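Local coordinates for sensor protein CpxA (PDB 3V67) that probably acts as a membrane-bound sensor histidine kinase of a two-component system, represented here by its PAS-fold periplasmic sensor domain, at residues 18-23 with 106-111; 39-44 with 58-63; 78-83 with 102-107; 94-99 with 121-126. All coordinates share one frame; numbering follows the deposited sequence.

Contact 1 of 4, residues 18-23 with 106-111; sequences QRIIET and GPVPIV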
# COMPACT_ATOMS: atom_id res chain seq x y z
N GLN A 18 -1.92 12.58 -3.48
CA GLN A 18 -1.37 13.90 -3.76
C GLN A 18 -1.13 14.08 -5.26
O GLN A 18 -1.49 15.11 -5.84
CB GLN A 18 -0.07 14.11 -2.98
CG GLN A 18 0.96 15.01 -3.66
CD GLN A 18 0.67 16.49 -3.46
OE1 GLN A 18 -0.28 17.02 -4.03
NE2 GLN A 18 1.50 17.15 -2.65
N ARG A 19 -0.54 13.06 -5.88
CA ARG A 19 -0.33 13.07 -7.32
C ARG A 19 -1.64 13.23 -8.07
O ARG A 19 -1.76 14.10 -8.93
CB ARG A 19 0.37 11.79 -7.76
CG ARG A 19 0.51 11.67 -9.27
CD ARG A 19 1.35 12.81 -9.84
NE ARG A 19 2.73 12.40 -10.09
CZ ARG A 19 3.72 12.52 -9.21
NH1 ARG A 19 3.49 13.05 -8.01
NH2 ARG A 19 4.94 12.12 -9.53
N ILE A 20 -2.62 12.39 -7.73
CA ILE A 20 -3.95 12.44 -8.34
C ILE A 20 -4.56 13.83 -8.27
O ILE A 20 -5.12 14.33 -9.24
CB ILE A 20 -4.90 11.43 -7.67
CG1 ILE A 20 -4.47 10.00 -7.97
CG2 ILE A 20 -6.34 11.65 -8.13
CD1 ILE A 20 -5.27 8.95 -7.24
N ILE A 21 -4.43 14.46 -7.10
CA ILE A 21 -4.90 15.83 -6.91
C ILE A 21 -4.18 16.78 -7.86
O ILE A 21 -4.80 17.65 -8.48
CB ILE A 21 -4.69 16.28 -5.45
CG1 ILE A 21 -5.61 15.50 -4.52
CG2 ILE A 21 -4.94 17.78 -5.31
CD1 ILE A 21 -7.08 15.59 -4.90
N GLU A 22 -2.87 16.59 -7.97
CA GLU A 22 -2.05 17.43 -8.85
C GLU A 22 -2.45 17.32 -10.33
O GLU A 22 -2.57 18.34 -11.01
CB GLU A 22 -0.57 17.11 -8.66
CG GLU A 22 -0.01 17.58 -7.32
CD GLU A 22 1.40 17.08 -7.06
OE1 GLU A 22 1.90 16.26 -7.86
OE2 GLU A 22 2.00 17.50 -6.05
N THR A 23 -2.65 16.10 -10.82
CA THR A 23 -3.04 15.94 -12.22
C THR A 23 -4.49 16.35 -12.45
O THR A 23 -4.86 16.73 -13.55
CB THR A 23 -2.83 14.49 -12.75
OG1 THR A 23 -4.06 13.77 -12.68
CG2 THR A 23 -1.75 13.76 -11.97
N GLY A 106 -10.20 6.53 -6.62
CA GLY A 106 -11.08 7.67 -6.76
C GLY A 106 -12.28 7.59 -5.83
O GLY A 106 -12.34 6.72 -4.96
N PRO A 107 -13.25 8.51 -6.00
CA PRO A 107 -13.21 9.59 -6.98
C PRO A 107 -12.61 10.85 -6.38
O PRO A 107 -12.58 10.98 -5.16
CB PRO A 107 -14.70 9.84 -7.24
CG PRO A 107 -15.34 9.58 -5.92
CD PRO A 107 -14.55 8.45 -5.30
N VAL A 108 -12.14 11.76 -7.23
CA VAL A 108 -11.81 13.11 -6.79
C VAL A 108 -12.62 14.11 -7.61
O VAL A 108 -12.77 13.93 -8.82
CB VAL A 108 -10.29 13.43 -6.89
CG1 VAL A 108 -9.50 12.53 -5.95
CG2 VAL A 108 -9.79 13.29 -8.32
N PRO A 109 -13.16 15.15 -6.97
CA PRO A 109 -13.97 16.11 -7.72
C PRO A 109 -13.18 16.81 -8.81
O PRO A 109 -11.99 17.06 -8.64
CB PRO A 109 -14.42 17.10 -6.65
CG PRO A 109 -13.44 16.94 -5.53
CD PRO A 109 -13.06 15.49 -5.54
N ILE A 110 -13.83 17.12 -9.92
CA ILE A 110 -13.19 17.85 -11.00
C ILE A 110 -14.21 18.71 -11.73
O ILE A 110 -15.39 18.37 -11.79
CB ILE A 110 -12.46 16.90 -11.99
CG1 ILE A 110 -11.45 17.67 -12.84
CG2 ILE A 110 -13.46 16.14 -12.86
CD1 ILE A 110 -10.61 16.79 -13.75
N VAL A 111 -13.76 19.84 -12.27
CA VAL A 111 -14.65 20.71 -13.02
C VAL A 111 -14.16 20.83 -14.46
O VAL A 111 -13.08 21.37 -14.72
CB VAL A 111 -14.75 22.12 -12.40
CG1 VAL A 111 -15.59 23.02 -13.29
CG2 VAL A 111 -15.33 22.04 -11.00

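Contact 2 of 4, residues 39-44 with 58-63; sequences RILFRV and VFFSDY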
# COMPACT_ATOMS: atom_id res chain seq x y z
N ARG A 39 -15.39 17.25 -26.10
CA ARG A 39 -14.10 17.62 -26.66
C ARG A 39 -13.00 17.39 -25.63
O ARG A 39 -11.93 16.87 -25.95
CB ARG A 39 -14.12 19.07 -27.13
CG ARG A 39 -12.86 19.52 -27.85
CD ARG A 39 -13.13 20.71 -28.75
NE ARG A 39 -13.90 20.34 -29.94
CZ ARG A 39 -15.19 20.60 -30.11
NH1 ARG A 39 -15.87 21.25 -29.18
NH2 ARG A 39 -15.80 20.22 -31.23
N ILE A 40 -13.28 17.77 -24.38
CA ILE A 40 -12.33 17.58 -23.29
C ILE A 40 -12.02 16.10 -23.07
O ILE A 40 -10.85 15.71 -23.01
CB ILE A 40 -12.84 18.17 -21.97
CG1 ILE A 40 -13.01 19.68 -22.08
CG2 ILE A 40 -11.89 17.84 -20.84
CD1 ILE A 40 -13.41 20.36 -20.78
N LEU A 41 -13.06 15.28 -22.96
CA LEU A 41 -12.90 13.85 -22.70
C LEU A 41 -12.13 13.19 -23.83
O LEU A 41 -11.21 12.40 -23.60
CB LEU A 41 -14.27 13.18 -22.54
CG LEU A 41 -15.15 13.73 -21.42
CD1 LEU A 41 -16.51 13.06 -21.45
CD2 LEU A 41 -14.49 13.54 -20.06
N PHE A 42 -12.51 13.54 -25.05
CA PHE A 42 -11.85 13.06 -26.25
C PHE A 42 -10.35 13.39 -26.23
O PHE A 42 -9.51 12.50 -26.40
CB PHE A 42 -12.52 13.69 -27.48
CG PHE A 42 -11.99 13.18 -28.79
CD1 PHE A 42 -12.40 11.95 -29.28
CD2 PHE A 42 -11.12 13.94 -29.54
CE1 PHE A 42 -11.92 11.48 -30.48
CE2 PHE A 42 -10.64 13.48 -30.75
CZ PHE A 42 -11.04 12.24 -31.22
N ARG A 43 -10.02 14.66 -26.01
CA ARG A 43 -8.62 15.10 -25.93
C ARG A 43 -7.83 14.38 -24.84
O ARG A 43 -6.74 13.87 -25.08
CB ARG A 43 -8.54 16.61 -25.69
CG ARG A 43 -8.49 17.46 -26.94
CD ARG A 43 -8.35 18.93 -26.57
NE ARG A 43 -8.27 19.81 -27.73
CZ ARG A 43 -8.29 21.14 -27.66
NH1 ARG A 43 -8.40 21.74 -26.48
NH2 ARG A 43 -8.21 21.86 -28.77
N VAL A 44 -8.39 14.36 -23.63
CA VAL A 44 -7.74 13.73 -22.48
C VAL A 44 -7.44 12.27 -22.73
O VAL A 44 -6.33 11.80 -22.49
CB VAL A 44 -8.60 13.87 -21.20
CG1 VAL A 44 -8.19 12.83 -20.16
CG2 VAL A 44 -8.48 15.27 -20.63
N VAL A 58 -6.95 7.78 -17.06
CA VAL A 58 -7.90 8.63 -16.35
C VAL A 58 -9.34 8.34 -16.78
O VAL A 58 -9.66 8.36 -17.96
CB VAL A 58 -7.58 10.12 -16.56
CG1 VAL A 58 -8.68 10.99 -15.98
CG2 VAL A 58 -6.23 10.46 -15.92
N PHE A 59 -10.20 8.06 -15.80
CA PHE A 59 -11.62 7.84 -16.05
C PHE A 59 -12.44 8.98 -15.46
O PHE A 59 -11.97 9.71 -14.59
CB PHE A 59 -12.10 6.55 -15.38
CG PHE A 59 -11.71 5.28 -16.09
CD1 PHE A 59 -12.55 4.71 -17.04
CD2 PHE A 59 -10.53 4.63 -15.78
CE1 PHE A 59 -12.21 3.53 -17.67
CE2 PHE A 59 -10.18 3.45 -16.41
CZ PHE A 59 -11.03 2.90 -17.35
N PHE A 60 -13.68 9.12 -15.92
CA PHE A 60 -14.58 10.13 -15.41
C PHE A 60 -15.96 9.56 -15.15
O PHE A 60 -16.35 8.57 -15.76
CB PHE A 60 -14.68 11.31 -16.38
CG PHE A 60 -13.39 12.06 -16.56
CD1 PHE A 60 -12.99 12.98 -15.61
CD2 PHE A 60 -12.59 11.84 -17.67
CE1 PHE A 60 -11.80 13.68 -15.77
CE2 PHE A 60 -11.41 12.54 -17.83
CZ PHE A 60 -11.01 13.46 -16.88
N SER A 61 -16.69 10.18 -14.23
CA SER A 61 -18.09 9.85 -14.03
C SER A 61 -18.82 11.10 -13.56
O SER A 61 -18.19 12.11 -13.26
CB SER A 61 -18.25 8.74 -12.99
OG SER A 61 -18.24 9.27 -11.67
N ASP A 62 -20.15 11.04 -13.53
CA ASP A 62 -20.92 12.14 -12.97
C ASP A 62 -21.28 11.83 -11.52
O ASP A 62 -20.73 10.90 -10.93
CB ASP A 62 -22.17 12.44 -13.81
CG ASP A 62 -23.04 11.22 -14.04
OD1 ASP A 62 -23.13 10.35 -13.16
OD2 ASP A 62 -23.65 11.14 -15.13
N TYR A 63 -22.19 12.61 -10.96
CA TYR A 63 -22.67 12.36 -9.60
C TYR A 63 -23.97 11.56 -9.62
O TYR A 63 -24.77 11.64 -8.68
CB TYR A 63 -22.88 13.67 -8.85
CG TYR A 63 -21.60 14.36 -8.44
CD1 TYR A 63 -21.03 14.11 -7.20
CD2 TYR A 63 -20.97 15.26 -9.28
CE1 TYR A 63 -19.86 14.74 -6.81
CE2 TYR A 63 -19.80 15.90 -8.91
CZ TYR A 63 -19.25 15.63 -7.67
OH TYR A 63 -18.09 16.27 -7.30

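Contact 3 of 4, residues 78-83 with 102-107; sequences LRAMQN and YMIAGP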
# COMPACT_ATOMS: atom_id res chain seq x y z
N LEU A 78 -12.83 -1.00 -18.45
CA LEU A 78 -14.15 -0.37 -18.45
C LEU A 78 -15.09 -1.07 -17.46
O LEU A 78 -15.82 -0.40 -16.71
CB LEU A 78 -14.73 -0.40 -19.86
CG LEU A 78 -15.80 0.64 -20.21
CD1 LEU A 78 -15.77 1.80 -19.23
CD2 LEU A 78 -15.59 1.13 -21.63
N ARG A 79 -15.07 -2.40 -17.47
CA ARG A 79 -15.84 -3.18 -16.51
C ARG A 79 -15.42 -2.85 -15.08
O ARG A 79 -16.27 -2.59 -14.21
CB ARG A 79 -15.65 -4.68 -16.77
CG ARG A 79 -16.70 -5.30 -17.67
CD ARG A 79 -16.16 -5.54 -19.07
NE ARG A 79 -14.93 -6.32 -19.06
CZ ARG A 79 -14.52 -7.09 -20.06
NH1 ARG A 79 -15.26 -7.20 -21.15
NH2 ARG A 79 -13.38 -7.77 -19.96
N ALA A 80 -14.11 -2.87 -14.85
CA ALA A 80 -13.56 -2.57 -13.54
C ALA A 80 -13.99 -1.18 -13.07
O ALA A 80 -14.40 -1.01 -11.92
CB ALA A 80 -12.04 -2.68 -13.56
N MET A 81 -13.90 -0.20 -13.96
CA MET A 81 -14.29 1.17 -13.62
C MET A 81 -15.76 1.28 -13.26
O MET A 81 -16.11 1.89 -12.25
CB MET A 81 -13.96 2.15 -14.75
CG MET A 81 -14.48 3.56 -14.50
SD MET A 81 -14.02 4.25 -12.89
CE MET A 81 -12.25 4.10 -12.93
N GLN A 82 -16.63 0.68 -14.09
CA GLN A 82 -18.06 0.70 -13.81
C GLN A 82 -18.36 0.10 -12.44
O GLN A 82 -19.08 0.70 -11.62
CB GLN A 82 -18.83 -0.05 -14.90
CG GLN A 82 -20.29 -0.31 -14.56
CD GLN A 82 -21.17 0.93 -14.64
OE1 GLN A 82 -20.68 2.05 -14.79
NE2 GLN A 82 -22.48 0.74 -14.54
N ASN A 83 -17.80 -1.08 -12.20
CA ASN A 83 -17.96 -1.73 -10.91
C ASN A 83 -17.51 -0.82 -9.77
O ASN A 83 -18.21 -0.71 -8.76
CB ASN A 83 -17.19 -3.05 -10.87
CG ASN A 83 -17.37 -3.79 -9.56
OD1 ASN A 83 -16.65 -3.56 -8.60
ND2 ASN A 83 -18.36 -4.67 -9.52
N TYR A 102 -5.39 -4.86 -11.75
CA TYR A 102 -5.68 -3.47 -12.12
C TYR A 102 -6.31 -2.70 -10.97
O TYR A 102 -7.48 -2.89 -10.64
CB TYR A 102 -6.60 -3.44 -13.34
CG TYR A 102 -6.68 -2.10 -14.03
CD1 TYR A 102 -5.58 -1.57 -14.69
CD2 TYR A 102 -7.87 -1.37 -14.04
CE1 TYR A 102 -5.65 -0.34 -15.32
CE2 TYR A 102 -7.94 -0.14 -14.68
CZ TYR A 102 -6.83 0.36 -15.32
OH TYR A 102 -6.90 1.58 -15.96
N MET A 103 -5.52 -1.82 -10.36
CA MET A 103 -6.00 -0.99 -9.26
C MET A 103 -6.75 0.24 -9.78
O MET A 103 -6.36 0.84 -10.78
CB MET A 103 -4.83 -0.53 -8.39
CG MET A 103 -5.24 0.20 -7.13
SD MET A 103 -5.78 -0.94 -5.84
CE MET A 103 -4.20 -1.57 -5.29
N ILE A 104 -7.82 0.61 -9.09
CA ILE A 104 -8.59 1.79 -9.45
C ILE A 104 -8.80 2.69 -8.25
O ILE A 104 -9.27 2.25 -7.20
CB ILE A 104 -9.95 1.41 -10.05
CG1 ILE A 104 -9.75 0.85 -11.46
CG2 ILE A 104 -10.87 2.62 -10.07
CD1 ILE A 104 -11.04 0.51 -12.16
N ALA A 105 -8.44 3.97 -8.40
CA ALA A 105 -8.52 4.92 -7.30
C ALA A 105 -9.42 6.11 -7.61
O ALA A 105 -9.41 6.64 -8.72
CB ALA A 105 -7.12 5.39 -6.92
N GLY A 106 -10.20 6.53 -6.62
CA GLY A 106 -11.08 7.67 -6.76
C GLY A 106 -12.28 7.59 -5.83
O GLY A 106 -12.34 6.72 -4.96
N PRO A 107 -13.25 8.51 -6.00
CA PRO A 107 -13.21 9.59 -6.98
C PRO A 107 -12.61 10.85 -6.38
O PRO A 107 -12.58 10.98 -5.16
CB PRO A 107 -14.70 9.84 -7.24
CG PRO A 107 -15.34 9.58 -5.92
CD PRO A 107 -14.55 8.45 -5.30

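Contact 4 of 4, residues 94-99 with 121-126; sequences PKQRLY and VGFKWN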
# COMPACT_ATOMS: atom_id res chain seq x y z
N PRO A 94 -11.98 9.36 -1.16
CA PRO A 94 -11.33 8.60 -2.22
C PRO A 94 -10.70 7.32 -1.68
O PRO A 94 -10.03 7.35 -0.65
CB PRO A 94 -10.22 9.54 -2.71
CG PRO A 94 -10.68 10.90 -2.29
CD PRO A 94 -11.38 10.69 -0.99
N LYS A 95 -10.95 6.21 -2.36
CA LYS A 95 -10.39 4.92 -1.97
C LYS A 95 -9.84 4.23 -3.21
O LYS A 95 -9.94 4.76 -4.32
CB LYS A 95 -11.46 4.04 -1.33
CG LYS A 95 -12.05 4.61 -0.04
CD LYS A 95 -11.07 4.52 1.12
CE LYS A 95 -11.71 5.00 2.41
NZ LYS A 95 -10.79 4.86 3.57
N GLN A 96 -9.25 3.06 -3.03
CA GLN A 96 -8.82 2.25 -4.16
C GLN A 96 -9.26 0.79 -4.03
O GLN A 96 -9.35 0.25 -2.93
CB GLN A 96 -7.31 2.35 -4.38
CG GLN A 96 -6.46 1.83 -3.23
CD GLN A 96 -4.98 2.00 -3.49
OE1 GLN A 96 -4.57 2.83 -4.30
NE2 GLN A 96 -4.16 1.22 -2.79
N ARG A 97 -9.54 0.17 -5.17
CA ARG A 97 -9.95 -1.23 -5.23
C ARG A 97 -9.13 -1.99 -6.27
O ARG A 97 -8.83 -1.45 -7.33
CB ARG A 97 -11.44 -1.35 -5.57
CG ARG A 97 -12.38 -1.11 -4.40
CD ARG A 97 -13.84 -1.23 -4.83
NE ARG A 97 -14.70 -1.60 -3.72
CZ ARG A 97 -15.33 -0.73 -2.94
NH1 ARG A 97 -15.19 0.57 -3.14
NH2 ARG A 97 -16.11 -1.16 -1.95
N LEU A 98 -8.79 -3.23 -5.96
CA LEU A 98 -7.99 -4.04 -6.88
C LEU A 98 -8.86 -5.00 -7.69
O LEU A 98 -9.59 -5.82 -7.13
CB LEU A 98 -6.91 -4.82 -6.12
CG LEU A 98 -5.88 -5.55 -6.98
CD1 LEU A 98 -5.14 -4.58 -7.88
CD2 LEU A 98 -4.91 -6.33 -6.11
N TYR A 99 -8.76 -4.89 -9.01
CA TYR A 99 -9.48 -5.76 -9.93
C TYR A 99 -8.49 -6.63 -10.68
O TYR A 99 -7.95 -6.23 -11.72
CB TYR A 99 -10.31 -4.93 -10.90
CG TYR A 99 -11.44 -4.17 -10.24
CD1 TYR A 99 -12.71 -4.73 -10.16
CD2 TYR A 99 -11.24 -2.91 -9.70
CE1 TYR A 99 -13.75 -4.05 -9.55
CE2 TYR A 99 -12.27 -2.23 -9.09
CZ TYR A 99 -13.52 -2.80 -9.02
OH TYR A 99 -14.56 -2.12 -8.41
N VAL A 121 -8.50 7.18 -11.44
CA VAL A 121 -7.28 6.74 -12.09
C VAL A 121 -7.13 5.22 -11.99
O VAL A 121 -7.14 4.66 -10.90
CB VAL A 121 -6.03 7.43 -11.50
CG1 VAL A 121 -4.77 6.90 -12.16
CG2 VAL A 121 -6.11 8.94 -11.67
N GLY A 122 -7.00 4.57 -13.14
CA GLY A 122 -6.75 3.14 -13.19
C GLY A 122 -5.31 2.89 -13.55
O GLY A 122 -4.71 3.63 -14.32
N PHE A 123 -4.73 1.85 -12.96
CA PHE A 123 -3.34 1.52 -13.21
C PHE A 123 -3.06 0.10 -12.75
O PHE A 123 -3.47 -0.29 -11.66
CB PHE A 123 -2.41 2.50 -12.49
CG PHE A 123 -2.71 2.67 -11.03
CD1 PHE A 123 -2.07 1.89 -10.08
CD2 PHE A 123 -3.63 3.62 -10.60
CE1 PHE A 123 -2.35 2.04 -8.73
CE2 PHE A 123 -3.91 3.78 -9.25
CZ PHE A 123 -3.27 2.99 -8.32
N LYS A 124 -2.38 -0.68 -13.58
CA LYS A 124 -2.09 -2.06 -13.22
C LYS A 124 -1.13 -2.13 -12.04
O LYS A 124 -0.18 -1.36 -11.94
CB LYS A 124 -1.59 -2.88 -14.41
CG LYS A 124 -0.12 -2.73 -14.73
CD LYS A 124 0.55 -4.10 -14.84
CE LYS A 124 -0.16 -5.00 -15.83
NZ LYS A 124 0.41 -6.37 -15.85
N TRP A 125 -1.40 -3.07 -11.13
CA TRP A 125 -0.66 -3.17 -9.89
C TRP A 125 0.09 -4.50 -9.85
O TRP A 125 -0.53 -5.56 -9.90
CB TRP A 125 -1.64 -3.06 -8.72
CG TRP A 125 -1.00 -2.71 -7.43
CD1 TRP A 125 -0.27 -1.59 -7.16
CD2 TRP A 125 -1.03 -3.47 -6.22
NE1 TRP A 125 0.16 -1.61 -5.86
CE2 TRP A 125 -0.30 -2.75 -5.26
CE3 TRP A 125 -1.61 -4.69 -5.86
CZ2 TRP A 125 -0.12 -3.22 -3.96
CZ3 TRP A 125 -1.43 -5.15 -4.57
CH2 TRP A 125 -0.70 -4.42 -3.63
N ASN A 126 1.41 -4.43 -9.75
CA ASN A 126 2.25 -5.61 -9.94
C ASN A 126 2.81 -6.29 -8.70
O ASN A 126 4.03 -6.36 -8.54
CB ASN A 126 3.38 -5.32 -10.92
CG ASN A 126 2.91 -5.31 -12.35
OD1 ASN A 126 2.23 -6.23 -12.80
ND2 ASN A 126 3.26 -4.26 -13.07

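Contact 1 of 4, residues 18-23 with 106-111
No ring, amide or carboxylate takes part where Ile20 and Ile21 meet Val108, so there are no faces or edges to match and branched aliphatic side chains do all the work. Flat groups such as the guanidinium of Arg19 and the carboxylate of Glu22 stay well clear of the strand; these two form a loose salt bridge of 3.6 Å from Arg19 NH1 to Glu22 OE1, one helical turn apart. Val108 projects toward the helix and divides its two methyls. Its CG2 meets Ile20 CG2 at 3.8 Å, while CG1 lies 3.9 Å from the same Ile20 methyl and 4.0 Å from Ile21 CD1. Ile20 points at the strand and meets Val108 with its CG2 methyl. Ile21 does not, and reaches Val108 only at its end: with chi2 at -55° the chain bends and carries CD1 over. These approaches are slanting rather than head-on. Val108 and Ile20 suit the place because their touching methyls sit directly on the beta carbon, close to the backbone, whereas the longer branch of Ile21 spans the extra distance. The nearest CA atoms, those of Ile21 and Val108, are 7.4 Å apart. Helix 14-30 thus lies against one face of the central sheet, resting on strand 102-112, while Ile20 also touches Met119 of the adjoining strand 115-124. Tyr17 and Arg24, a turn away on the same helix, extend the cover of Val108, and on the flank of the helix Arg19 packs on Leu133 of the second subunit.

Contact 2 of 4, residues 39-44 with 58-63
This is hydrophobic helix-on-sheet packing: Phe60, on strand 57-61 of the PAS sheet, is wedged against Leu41 and Val44 of the short helix 37-46. The two helical residues are three positions apart, about one turn, and so can both present themselves to one ring. Leu41 supplies the closer touch, its CD2 methyl lying 3.5 Å from Phe60 CD2 and 3.9 Å from CE2, along one side of the ring at a slant. The CB of Leu41 is not directed at the strand; CG stands anti to the carbonyl carbon (chi1 -59°), and the CD2 methyl does the reaching. Val44 does point at the strand, and its CG1 comes to the rim of the ring, in the ring plane, 4.0 Å from CE2. Its side chain and that of Phe60 run toward each other. A phenyl ring serves well here, being long enough to span a gap in which the Leu41 and Phe60 CA atoms are 8.4 Å apart. Met119 of the adjoining strand 115-124 and Leu112 of strand 102-112, one further across, add apolar surface to Phe60, and Val44 also packs on Asp137 of the second subunit. Since methyls and aromatic carbons make up both sides, the attraction should come from dispersion and the exclusion of water; nothing in it fixes direction as a polar bond would, and position depends on the fit of the shapes.

Contact 3 of 4, residues 78-83 with 102-107
Helix 78-83 runs over strand 102-107 at 39° in roughly the same N-to-C sense, with the short axes 9.4 Å apart at their closest and Met81 CA facing Ile104 CA at 7.1 Å. In this PAS fold the pairing sets helix 75-87 on the antiparallel sheet, with every touching residue buried. Ile104 makes most of the strand's contact. Its CD1 reaches the helix backbone itself, lying 3.5 Å from the N of Met81, and it also packs 3.6 Å from Ala80 CB. So close an approach is possible because alanine has only a methyl to place between helix and strand. Met81 contributes differently. Its CB does not aim at the strand, but the chain folds back at chi2 (51°) and chi3 (56°), curling the terminal methyl inward; the flexible, unbranched side chain can adapt to its surroundings, which include Tyr120 of strand 115-124 and Phe59 of strand 57-61. Tyr102 borders the patch, turning the rim of its ring to Ala80, whose CB sits near the ring plane 4.4 Å from CD2. The closest side-chain meeting of all is between two methyls, Met81 CE and Ile104 CG2, at 3.5 Å.

Contact 4 of 4, residues 94-99 with 121-126
Leu98 and Trp125 form the close part of this contact, their side chains crossing at about a right angle. Both leucine methyls are used: CD2 lies 3.7 Å from Trp125 CE3 and 4.0 Å from CZ3, on the six-membered side of the indole, while CD1 lies 3.9 Å from Trp125 CB, although Trp125 is poorly ordered, so these distances are approximate. In each residue CG stands anti to the backbone N (chi1 -172° for Leu98, -161° for Trp125), which carries leucine and indole out toward each other. A forked leucine suits the broad indole because it can touch at two places. Segments 94-99 and 121-126 are not direct partners in the sheet of this PAS fold: strand 102-112 runs between strands 95-99 and 115-124, antiparallel to both, and Met103 from that middle strand packs among Leu98, Gln96, Phe123 and Trp125. The meeting is therefore made by side chains reaching over an intervening strand. Looser packing marks the other pair, where Gln96 OE1 comes to the edge of the Phe123 ring, near its plane, at 4.2 Å from CZ; a carbonyl oxygen beside the weakly positive ring hydrogens would be mildly favourable. Leu98, Phe123 and Trp125, the last just beyond the strand end, keep some solvent exposure.

Overall arrangement
From the N terminus, helix 14-30 comes first, and contact 1 closes the longest loop by bringing it to strand 102-112. Within that span contact 2 closes a short loop, joining helix 37-46 to strand 57-61. Contact 3 follows in series, linking helix 75-87 to the start of strand 102-112, so it ends on the same strand as contact 1 and shares Gly106 and Pro107 with it. Contact 4 crosses both contact 1 and contact 3, starting before that strand and ending after it. Contacts 1 and 2 set helices on one face of the sheet and contact 3 on the other; Phe59, packing on Met81, connects the regions of contacts 2 and 3.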